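Local structure of stringent starvation protein B (Caulobacter vibrioides, 2QAS) at residues H46-F51 and Y114-Q119. The protein probably acts as an adaptor that delivers ssrA-tagged proteins to the ClpX unfoldase for degradation, as SspB relatives do. Sequence-based numbering, arbitrary orientation.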
loop_
_atom_site.group_PDB
_atom_site.type_symbol
_atom_site.label_atom_id
_atom_site.label_comp_id
_atom_site.label_asym_id
_atom_site.label_seq_id
_atom_site.Cartn_x
_atom_site.Cartn_y
_atom_site.Cartn_z
ATOM N N HIS A 46 0.746 9.513 -18.381
ATOM C CA HIS A 46 -0.158 8.557 -19.000
ATOM C C HIS A 46 0.176 7.189 -18.418
ATOM O O HIS A 46 1.290 6.980 -17.929
ATOM C CB HIS A 46 -0.054 8.565 -20.532
ATOM C CG HIS A 46 1.331 8.388 -21.065
ATOM N ND1 HIS A 46 2.318 9.340 -20.908
ATOM C CD2 HIS A 46 1.883 7.388 -21.793
ATOM C CE1 HIS A 46 3.418 8.932 -21.515
ATOM N NE2 HIS A 46 3.181 7.751 -22.060
ATOM N N LEU A 47 -0.771 6.254 -18.465
ATOM C CA LEU A 47 -0.529 4.953 -17.851
ATOM C C LEU A 47 -0.589 3.718 -18.730
ATOM O O LEU A 47 -1.347 3.652 -19.682
ATOM C CB LEU A 47 -1.503 4.755 -16.677
ATOM C CG LEU A 47 -1.771 5.980 -15.785
ATOM C CD1 LEU A 47 -2.775 5.628 -14.707
ATOM C CD2 LEU A 47 -0.476 6.470 -15.154
ATOM N N TYR A 48 0.230 2.735 -18.375
ATOM C CA TYR A 48 0.255 1.453 -19.053
ATOM C C TYR A 48 -0.132 0.447 -17.978
ATOM O O TYR A 48 0.581 0.280 -16.990
ATOM C CB TYR A 48 1.646 1.126 -19.587
ATOM C CG TYR A 48 1.973 1.808 -20.894
ATOM C CD1 TYR A 48 2.327 3.157 -20.939
ATOM C CD2 TYR A 48 1.880 1.109 -22.101
ATOM C CE1 TYR A 48 2.578 3.800 -22.152
ATOM C CE2 TYR A 48 2.128 1.738 -23.322
ATOM C CZ TYR A 48 2.476 3.084 -23.342
ATOM O OH TYR A 48 2.711 3.699 -24.557
ATOM N N ILE A 49 -1.275 -0.198 -18.159
ATOM C CA ILE A 49 -1.758 -1.181 -17.207
ATOM C C ILE A 49 -1.714 -2.562 -17.844
ATOM O O ILE A 49 -2.244 -2.758 -18.937
ATOM C CB ILE A 49 -3.236 -0.919 -16.816
ATOM C CG1 ILE A 49 -3.428 0.529 -16.374
ATOM C CG2 ILE A 49 -3.661 -1.881 -15.730
ATOM C CD1 ILE A 49 -2.615 0.890 -15.203
ATOM N N THR A 50 -1.092 -3.524 -17.173
ATOM C CA THR A 50 -1.051 -4.872 -17.719
ATOM C C THR A 50 -1.799 -5.781 -16.760
ATOM O O THR A 50 -1.606 -5.697 -15.555
ATOM C CB THR A 50 0.391 -5.371 -17.883
ATOM O OG1 THR A 50 1.150 -4.410 -18.629
ATOM C CG2 THR A 50 0.406 -6.696 -18.625
ATOM N N PHE A 51 -2.664 -6.636 -17.290
ATOM C CA PHE A 51 -3.438 -7.541 -16.447
ATOM C C PHE A 51 -3.666 -8.929 -17.040
ATOM O O PHE A 51 -3.538 -9.148 -18.252
ATOM C CB PHE A 51 -4.803 -6.940 -16.136
ATOM C CG PHE A 51 -5.671 -6.757 -17.351
ATOM C CD1 PHE A 51 -5.459 -5.693 -18.220
ATOM C CD2 PHE A 51 -6.696 -7.659 -17.627
ATOM C CE1 PHE A 51 -6.257 -5.526 -19.346
ATOM C CE2 PHE A 51 -7.503 -7.507 -18.750
ATOM C CZ PHE A 51 -7.287 -6.437 -19.615
ATOM N N TYR A 114 3.027 1.142 -15.283
ATOM C CA TYR A 114 4.124 1.955 -15.791
ATOM C C TYR A 114 3.679 3.313 -16.333
ATOM O O TYR A 114 2.733 3.398 -17.111
ATOM C CB TYR A 114 4.868 1.177 -16.897
ATOM C CG TYR A 114 6.131 1.855 -17.392
ATOM C CD1 TYR A 114 7.172 2.148 -16.513
ATOM C CD2 TYR A 114 6.273 2.240 -18.730
ATOM C CE1 TYR A 114 8.327 2.809 -16.942
ATOM C CE2 TYR A 114 7.435 2.913 -19.178
ATOM C CZ TYR A 114 8.455 3.191 -18.274
ATOM O OH TYR A 114 9.601 3.849 -18.675
ATOM N N ASP A 115 4.358 4.372 -15.905
ATOM C CA ASP A 115 4.078 5.723 -16.379
ATOM C C ASP A 115 5.377 6.216 -17.010
ATOM O O ASP A 115 6.253 6.720 -16.319
ATOM C CB ASP A 115 3.703 6.660 -15.231
ATOM C CG ASP A 115 3.395 8.079 -15.711
ATOM O OD1 ASP A 115 3.819 8.453 -16.831
ATOM O OD2 ASP A 115 2.737 8.837 -14.967
ATOM N N PRO A 116 5.516 6.068 -18.334
ATOM C CA PRO A 116 6.696 6.478 -19.108
ATOM C C PRO A 116 7.253 7.876 -18.828
ATOM O O PRO A 116 8.450 8.096 -18.971
ATOM C CB PRO A 116 6.216 6.350 -20.556
ATOM C CG PRO A 116 5.289 5.204 -20.490
ATOM C CD PRO A 116 4.497 5.482 -19.223
ATOM N N SER A 117 6.386 8.812 -18.443
ATOM C CA SER A 117 6.788 10.197 -18.187
ATOM C C SER A 117 7.826 10.423 -17.094
ATOM O O SER A 117 8.692 11.304 -17.217
ATOM C CB SER A 117 5.558 11.051 -17.883
ATOM O OG SER A 117 4.882 11.383 -19.082
ATOM N N VAL A 118 7.721 9.645 -16.022
ATOM C CA VAL A 118 8.641 9.751 -14.897
ATOM C C VAL A 118 9.253 8.379 -14.661
ATOM O O VAL A 118 9.834 8.110 -13.617
ATOM C CB VAL A 118 7.905 10.231 -13.617
ATOM C CG1 VAL A 118 7.436 11.668 -13.797
ATOM C CG2 VAL A 118 6.701 9.330 -13.330
ATOM N N GLN A 119 9.110 7.510 -15.651
ATOM C CA GLN A 119 9.648 6.162 -15.578
ATOM C C GLN A 119 9.356 5.434 -14.274
ATOM O O GLN A 119 10.206 4.707 -13.755
ATOM C CB GLN A 119 11.152 6.194 -15.812
ATOM C CG GLN A 119 11.547 6.614 -17.216
ATOM C CD GLN A 119 13.030 6.894 -17.314
ATOM O OE1 GLN A 119 13.862 6.012 -17.069
ATOM N NE2 GLN A 119 13.374 8.130 -17.659
#
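Tyr48 and Tyr114 form a hydrogen-bonded antiparallel pair between the central strands 47-52 and 110-115 of a four-stranded sheet, and illustrate how a strand pair ends where one chain turns off toward the next strand, 120-123. Tyr48 N donates to Tyr114 O at 2.9 Å, and Tyr114 N returns a bond to Tyr48 O. The closely packed part lies on the partly solvent-exposed side, where Pro116 meets His46 and Tyr48. Pro116 crosses both neighbouring rings at about a right angle: its CG comes obliquely to Tyr48 CE1 (3.5 Å), and its CD sits over one face of the His46 imidazole, 4.2 Å from the centroid, a CH-pi contact. The His46 ring reaches it with CG between the backbone N and carbonyl carbon (chi1 53°), while ND1 bonds Pro44 O. Leu47 and Asp115, by contrast, are buried but touch only loosely across the two segments: Leu47 CD2 lies 4.0 Å from Asp115 OD2, an oxygen that accepts from His45 and also bonds Tyr16 of the second subunit, so the carboxylate ties the strand end to the dimer partner. After Asp115 the chain leaves the strand through an Asx turn that includes Pro116, Ser117 N donating to Asp115 OD1 on its anti side at 3.1 Å.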